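Putative ABC type-2 transporter (Thermotoga maritima MSB8, PDB 3CNI) is represented by a calcium-binding domain of an ABC-2 family membrane protein, which probably takes part in ABC-type transport across the cell membrane. Local coordinates at residues A[128-136]-A[142-152]. Residues are numbered along the deposited sequence; the frame is centred on the assembly and turned at random.
With CA (calcium ion), chain B.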
loop_
_atom_site.group_PDB
_atom_site.type_symbol
_atom_site.label_atom_id
_atom_site.label_comp_id
_atom_site.label_asym_id
_atom_site.label_seq_id
_atom_site.Cartn_x
_atom_site.Cartn_y
_atom_site.Cartn_z
ATOM N N GLU A 128 -0.034 12.002 -3.541
ATOM C CA GLU A 128 1.257 12.166 -2.912
ATOM C C GLU A 128 1.149 12.131 -1.372
ATOM O O GLU A 128 0.844 13.142 -0.725
ATOM C CB GLU A 128 1.801 13.488 -3.367
ATOM C CG GLU A 128 3.145 13.797 -2.901
ATOM C CD GLU A 128 3.577 15.129 -3.494
ATOM O OE1 GLU A 128 3.468 15.262 -4.766
ATOM O OE2 GLU A 128 3.958 16.035 -2.698
ATOM N N ILE A 129 1.420 10.938 -0.831
ATOM C CA ILE A 129 1.322 10.616 0.615
ATOM C C ILE A 129 2.508 11.121 1.438
ATOM O O ILE A 129 3.623 10.634 1.318
ATOM C CB ILE A 129 1.204 9.105 0.893
ATOM C CG1 ILE A 129 0.083 8.423 0.073
ATOM C CG2 ILE A 129 1.001 8.857 2.398
ATOM C CD1 ILE A 129 -1.204 9.170 0.030
ATOM N N VAL A 130 2.232 12.128 2.270
ATOM C CA VAL A 130 3.188 12.656 3.260
ATOM C C VAL A 130 2.861 12.101 4.654
ATOM O O VAL A 130 1.716 12.173 5.114
ATOM C CB VAL A 130 3.167 14.198 3.303
ATOM C CG1 VAL A 130 4.148 14.721 4.334
ATOM C CG2 VAL A 130 3.469 14.787 1.897
ATOM N N GLN A 131 3.875 11.554 5.334
ATOM C CA GLN A 131 3.637 10.902 6.628
ATOM C C GLN A 131 4.463 11.520 7.698
ATOM O O GLN A 131 5.580 11.943 7.480
ATOM C CB GLN A 131 3.916 9.411 6.537
ATOM C CG GLN A 131 3.297 8.723 5.366
ATOM C CD GLN A 131 3.389 7.210 5.461
ATOM O OE1 GLN A 131 3.033 6.619 6.451
ATOM N NE2 GLN A 131 3.868 6.585 4.419
ATOM N N HIS A 132 3.841 11.661 8.859
ATOM C CA HIS A 132 4.475 12.177 10.124
ATOM C C HIS A 132 4.221 11.222 11.224
ATOM O O HIS A 132 3.121 10.652 11.311
ATOM C CB HIS A 132 3.911 13.546 10.542
ATOM C CG HIS A 132 3.769 14.500 9.408
ATOM N ND1 HIS A 132 4.836 15.180 8.882
ATOM C CD2 HIS A 132 2.709 14.809 8.627
ATOM C CE1 HIS A 132 4.434 15.899 7.850
ATOM N NE2 HIS A 132 3.145 15.699 7.682
ATOM N N THR A 133 5.234 11.051 12.073
ATOM C CA THR A 133 5.189 10.081 13.160
ATOM C C THR A 133 5.548 10.605 14.529
ATOM O O THR A 133 6.664 11.091 14.795
ATOM C CB THR A 133 6.120 8.904 12.867
ATOM O OG1 THR A 133 5.778 8.364 11.588
ATOM C CG2 THR A 133 5.986 7.807 13.927
ATOM N N TYR A 134 4.559 10.451 15.398
ATOM C CA TYR A 134 4.730 10.537 16.845
ATOM C C TYR A 134 5.107 9.187 17.403
ATOM O O TYR A 134 4.380 8.195 17.292
ATOM C CB TYR A 134 3.455 10.999 17.559
ATOM C CG TYR A 134 3.169 12.466 17.470
ATOM C CD1 TYR A 134 3.787 13.377 18.305
ATOM C CD2 TYR A 134 2.262 12.936 16.563
ATOM C CE1 TYR A 134 3.499 14.728 18.226
ATOM C CE2 TYR A 134 1.968 14.269 16.468
ATOM C CZ TYR A 134 2.578 15.159 17.287
ATOM O OH TYR A 134 2.244 16.486 17.150
ATOM N N LEU A 135 6.259 9.187 18.031
ATOM C CA LEU A 135 6.701 8.066 18.846
ATOM C C LEU A 135 6.968 8.597 20.244
ATOM O O LEU A 135 7.810 9.485 20.463
ATOM C CB LEU A 135 7.964 7.441 18.253
ATOM C CG LEU A 135 8.681 6.370 19.078
ATOM C CD1 LEU A 135 7.715 5.317 19.566
ATOM C CD2 LEU A 135 9.778 5.743 18.222
ATOM N N ARG A 136 6.175 8.068 21.169
ATOM C CA ARG A 136 6.260 8.394 22.580
ATOM C C ARG A 136 6.276 9.911 22.751
ATOM O O ARG A 136 6.974 10.449 23.606
ATOM C CB ARG A 136 7.502 7.751 23.217
ATOM C CG ARG A 136 7.531 6.217 23.147
ATOM C CD ARG A 136 8.848 5.645 23.724
ATOM N N ASN A 142 7.644 14.247 8.574
ATOM C CA ASN A 142 7.995 13.780 7.227
ATOM C C ASN A 142 8.571 12.362 7.192
ATOM O O ASN A 142 9.158 11.907 6.219
ATOM C CB ASN A 142 8.898 14.816 6.573
ATOM C CG ASN A 142 8.114 16.070 6.201
ATOM O OD1 ASN A 142 7.098 15.975 5.498
ATOM N ND2 ASN A 142 8.540 17.223 6.693
ATOM N N HIS A 143 8.398 11.675 8.297
ATOM C CA HIS A 143 8.778 10.306 8.361
ATOM C C HIS A 143 7.621 9.463 8.671
ATOM O O HIS A 143 6.801 9.790 9.521
ATOM C CB HIS A 143 9.848 10.083 9.436
ATOM C CG HIS A 143 11.151 10.746 9.139
ATOM N ND1 HIS A 143 11.297 12.113 9.099
ATOM C CD2 HIS A 143 12.378 10.229 8.917
ATOM C CE1 HIS A 143 12.552 12.412 8.811
ATOM N NE2 HIS A 143 13.235 11.284 8.739
ATOM N N SER A 144 7.606 8.335 7.988
ATOM C CA SER A 144 6.715 7.200 8.253
ATOM C C SER A 144 7.164 6.358 9.449
ATOM O O SER A 144 8.357 6.432 9.886
ATOM C CB SER A 144 6.690 6.281 7.001
ATOM O OG SER A 144 7.870 5.497 6.878
ATOM N N PRO A 145 6.243 5.535 9.992
ATOM C CA PRO A 145 6.636 4.670 11.093
ATOM C C PRO A 145 7.671 3.647 10.721
ATOM O O PRO A 145 8.517 3.308 11.524
ATOM C CB PRO A 145 5.325 3.983 11.493
ATOM C CG PRO A 145 4.229 4.903 11.029
ATOM C CD PRO A 145 4.777 5.523 9.768
ATOM N N GLU A 146 7.586 3.154 9.490
ATOM C CA GLU A 146 8.599 2.219 8.967
ATOM C C GLU A 146 9.972 2.855 9.075
ATOM O O GLU A 146 10.960 2.239 9.522
ATOM C CB GLU A 146 8.370 1.920 7.514
ATOM C CG GLU A 146 7.081 1.111 7.155
ATOM C CD GLU A 146 5.761 1.920 6.880
ATOM O OE1 GLU A 146 5.461 3.044 7.408
ATOM O OE2 GLU A 146 4.969 1.329 6.157
ATOM N N ALA A 147 10.048 4.086 8.583
ATOM C CA ALA A 147 11.336 4.846 8.544
ATOM C C ALA A 147 11.839 5.035 9.946
ATOM O O ALA A 147 12.984 4.814 10.232
ATOM C CB ALA A 147 11.177 6.219 7.863
ATOM N N ILE A 148 10.963 5.451 10.834
ATOM C CA ILE A 148 11.392 5.711 12.208
ATOM C C ILE A 148 11.839 4.416 12.862
ATOM O O ILE A 148 12.812 4.361 13.578
ATOM C CB ILE A 148 10.336 6.404 13.069
ATOM C CG1 ILE A 148 10.132 7.798 12.517
ATOM C CG2 ILE A 148 10.871 6.536 14.503
ATOM C CD1 ILE A 148 11.416 8.630 12.563
HETATM N N MSE A 149 11.119 3.359 12.558
HETATM C CA MSE A 149 11.434 2.077 13.171
HETATM C C MSE A 149 12.698 1.516 12.571
HETATM O O MSE A 149 13.445 0.916 13.264
HETATM C CB MSE A 149 10.259 1.094 12.991
HETATM C CG MSE A 149 8.989 1.509 13.750
HETATM SE SE MSE A 149 9.323 1.325 15.709
HETATM C CE MSE A 149 8.652 3.115 16.205
ATOM N N ASN A 150 12.937 1.726 11.286
ATOM C CA ASN A 150 14.164 1.180 10.619
ATOM C C ASN A 150 15.427 1.890 11.081
ATOM O O ASN A 150 16.535 1.302 11.072
ATOM C CB ASN A 150 14.098 1.188 9.069
ATOM C CG ASN A 150 13.032 0.261 8.527
ATOM O OD1 ASN A 150 12.724 -0.792 9.120
ATOM N ND2 ASN A 150 12.413 0.662 7.386
ATOM N N VAL A 151 15.256 3.152 11.484
ATOM C CA VAL A 151 16.370 3.964 12.011
ATOM C C VAL A 151 16.825 3.378 13.317
ATOM O O VAL A 151 17.996 3.018 13.443
ATOM C CB VAL A 151 15.997 5.450 12.272
ATOM C CG1 VAL A 151 17.014 6.151 13.167
ATOM C CG2 VAL A 151 15.954 6.197 11.015
ATOM N N PHE A 152 15.885 3.308 14.253
ATOM C CA PHE A 152 16.148 2.904 15.621
ATOM C C PHE A 152 16.631 1.464 15.724
ATOM O O PHE A 152 17.591 1.144 16.423
ATOM C CB PHE A 152 14.907 3.197 16.481
ATOM C CG PHE A 152 14.778 4.668 16.767
ATOM C CD1 PHE A 152 15.910 5.334 17.258
ATOM C CD2 PHE A 152 13.635 5.403 16.489
ATOM C CE1 PHE A 152 15.898 6.724 17.523
ATOM C CE2 PHE A 152 13.598 6.787 16.744
ATOM C CZ PHE A 152 14.722 7.448 17.270
HETATM CA CA CA B . 2.921 2.015 4.933
HETATM O O HOH W 1 3.164 3.802 6.681
HETATM O O HOH W 2 6.700 11.390 4.322
HETATM O O HOH W 3 1.773 3.275 3.304
HETATM O O HOH W 4 3.697 0.666 3.133
HETATM O O HOH W 5 2.411 -0.189 5.492
#
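Thr133 gives its hydroxyl proton to the carbonyl of His143, with OG1 2.7 Å from that O and 36° out of the carbonyl plane. OG1 also lies against Pro145 CD, at 3.5 Å, while CB touches Ile148 CG1, so one short side chain combines a hydrogen bond with apolar contact. One residue earlier, His132 accepts the backbone N-H of Asn142 on ND1, 3.0 Å from that N, which lies 30° out of the ring plane; NE2 is bonded to Glu79 on the neighbouring strand, so both ring nitrogens are used. The Asn142 side chain runs alongside this ring.

Gln131 reaches toward the metal through an extended chain. Its OE1 accepts from Trp82 NE1 and from a water, 2.8 Å from OE1, that also donates to Glu146 OE1. That water is a calcium ligand, so Gln131 is a second-shell residue, whereas Glu146 binds the ion directly through OE2 at 2.5 Å. The bend at chi2 (89°) turns the glutamate carboxylate back toward the strand.

Ser144 is the N-cap of helix 145-152: OG accepts from Ala147 N at 3.1 Å, and Pro145, which has no N-H to offer, suits the first turn. Further along, Leu135 CD2 meets Ile148 CG2, CE2 of Phe152 and, tightly, selenomethionine Met149, itself packed on Phe124 of the second subunit; Leu135 CD2 to Met149 CE is 3.5 Å. Antiparallel strands 127-135 and 138-140 form a beta-hairpin, and the chain then turns back so that helix 145-152 packs on the first of them; its first turn, through Glu146, and Ser99 of helix 89-107 share a calcium site in which four of the six ligands are water.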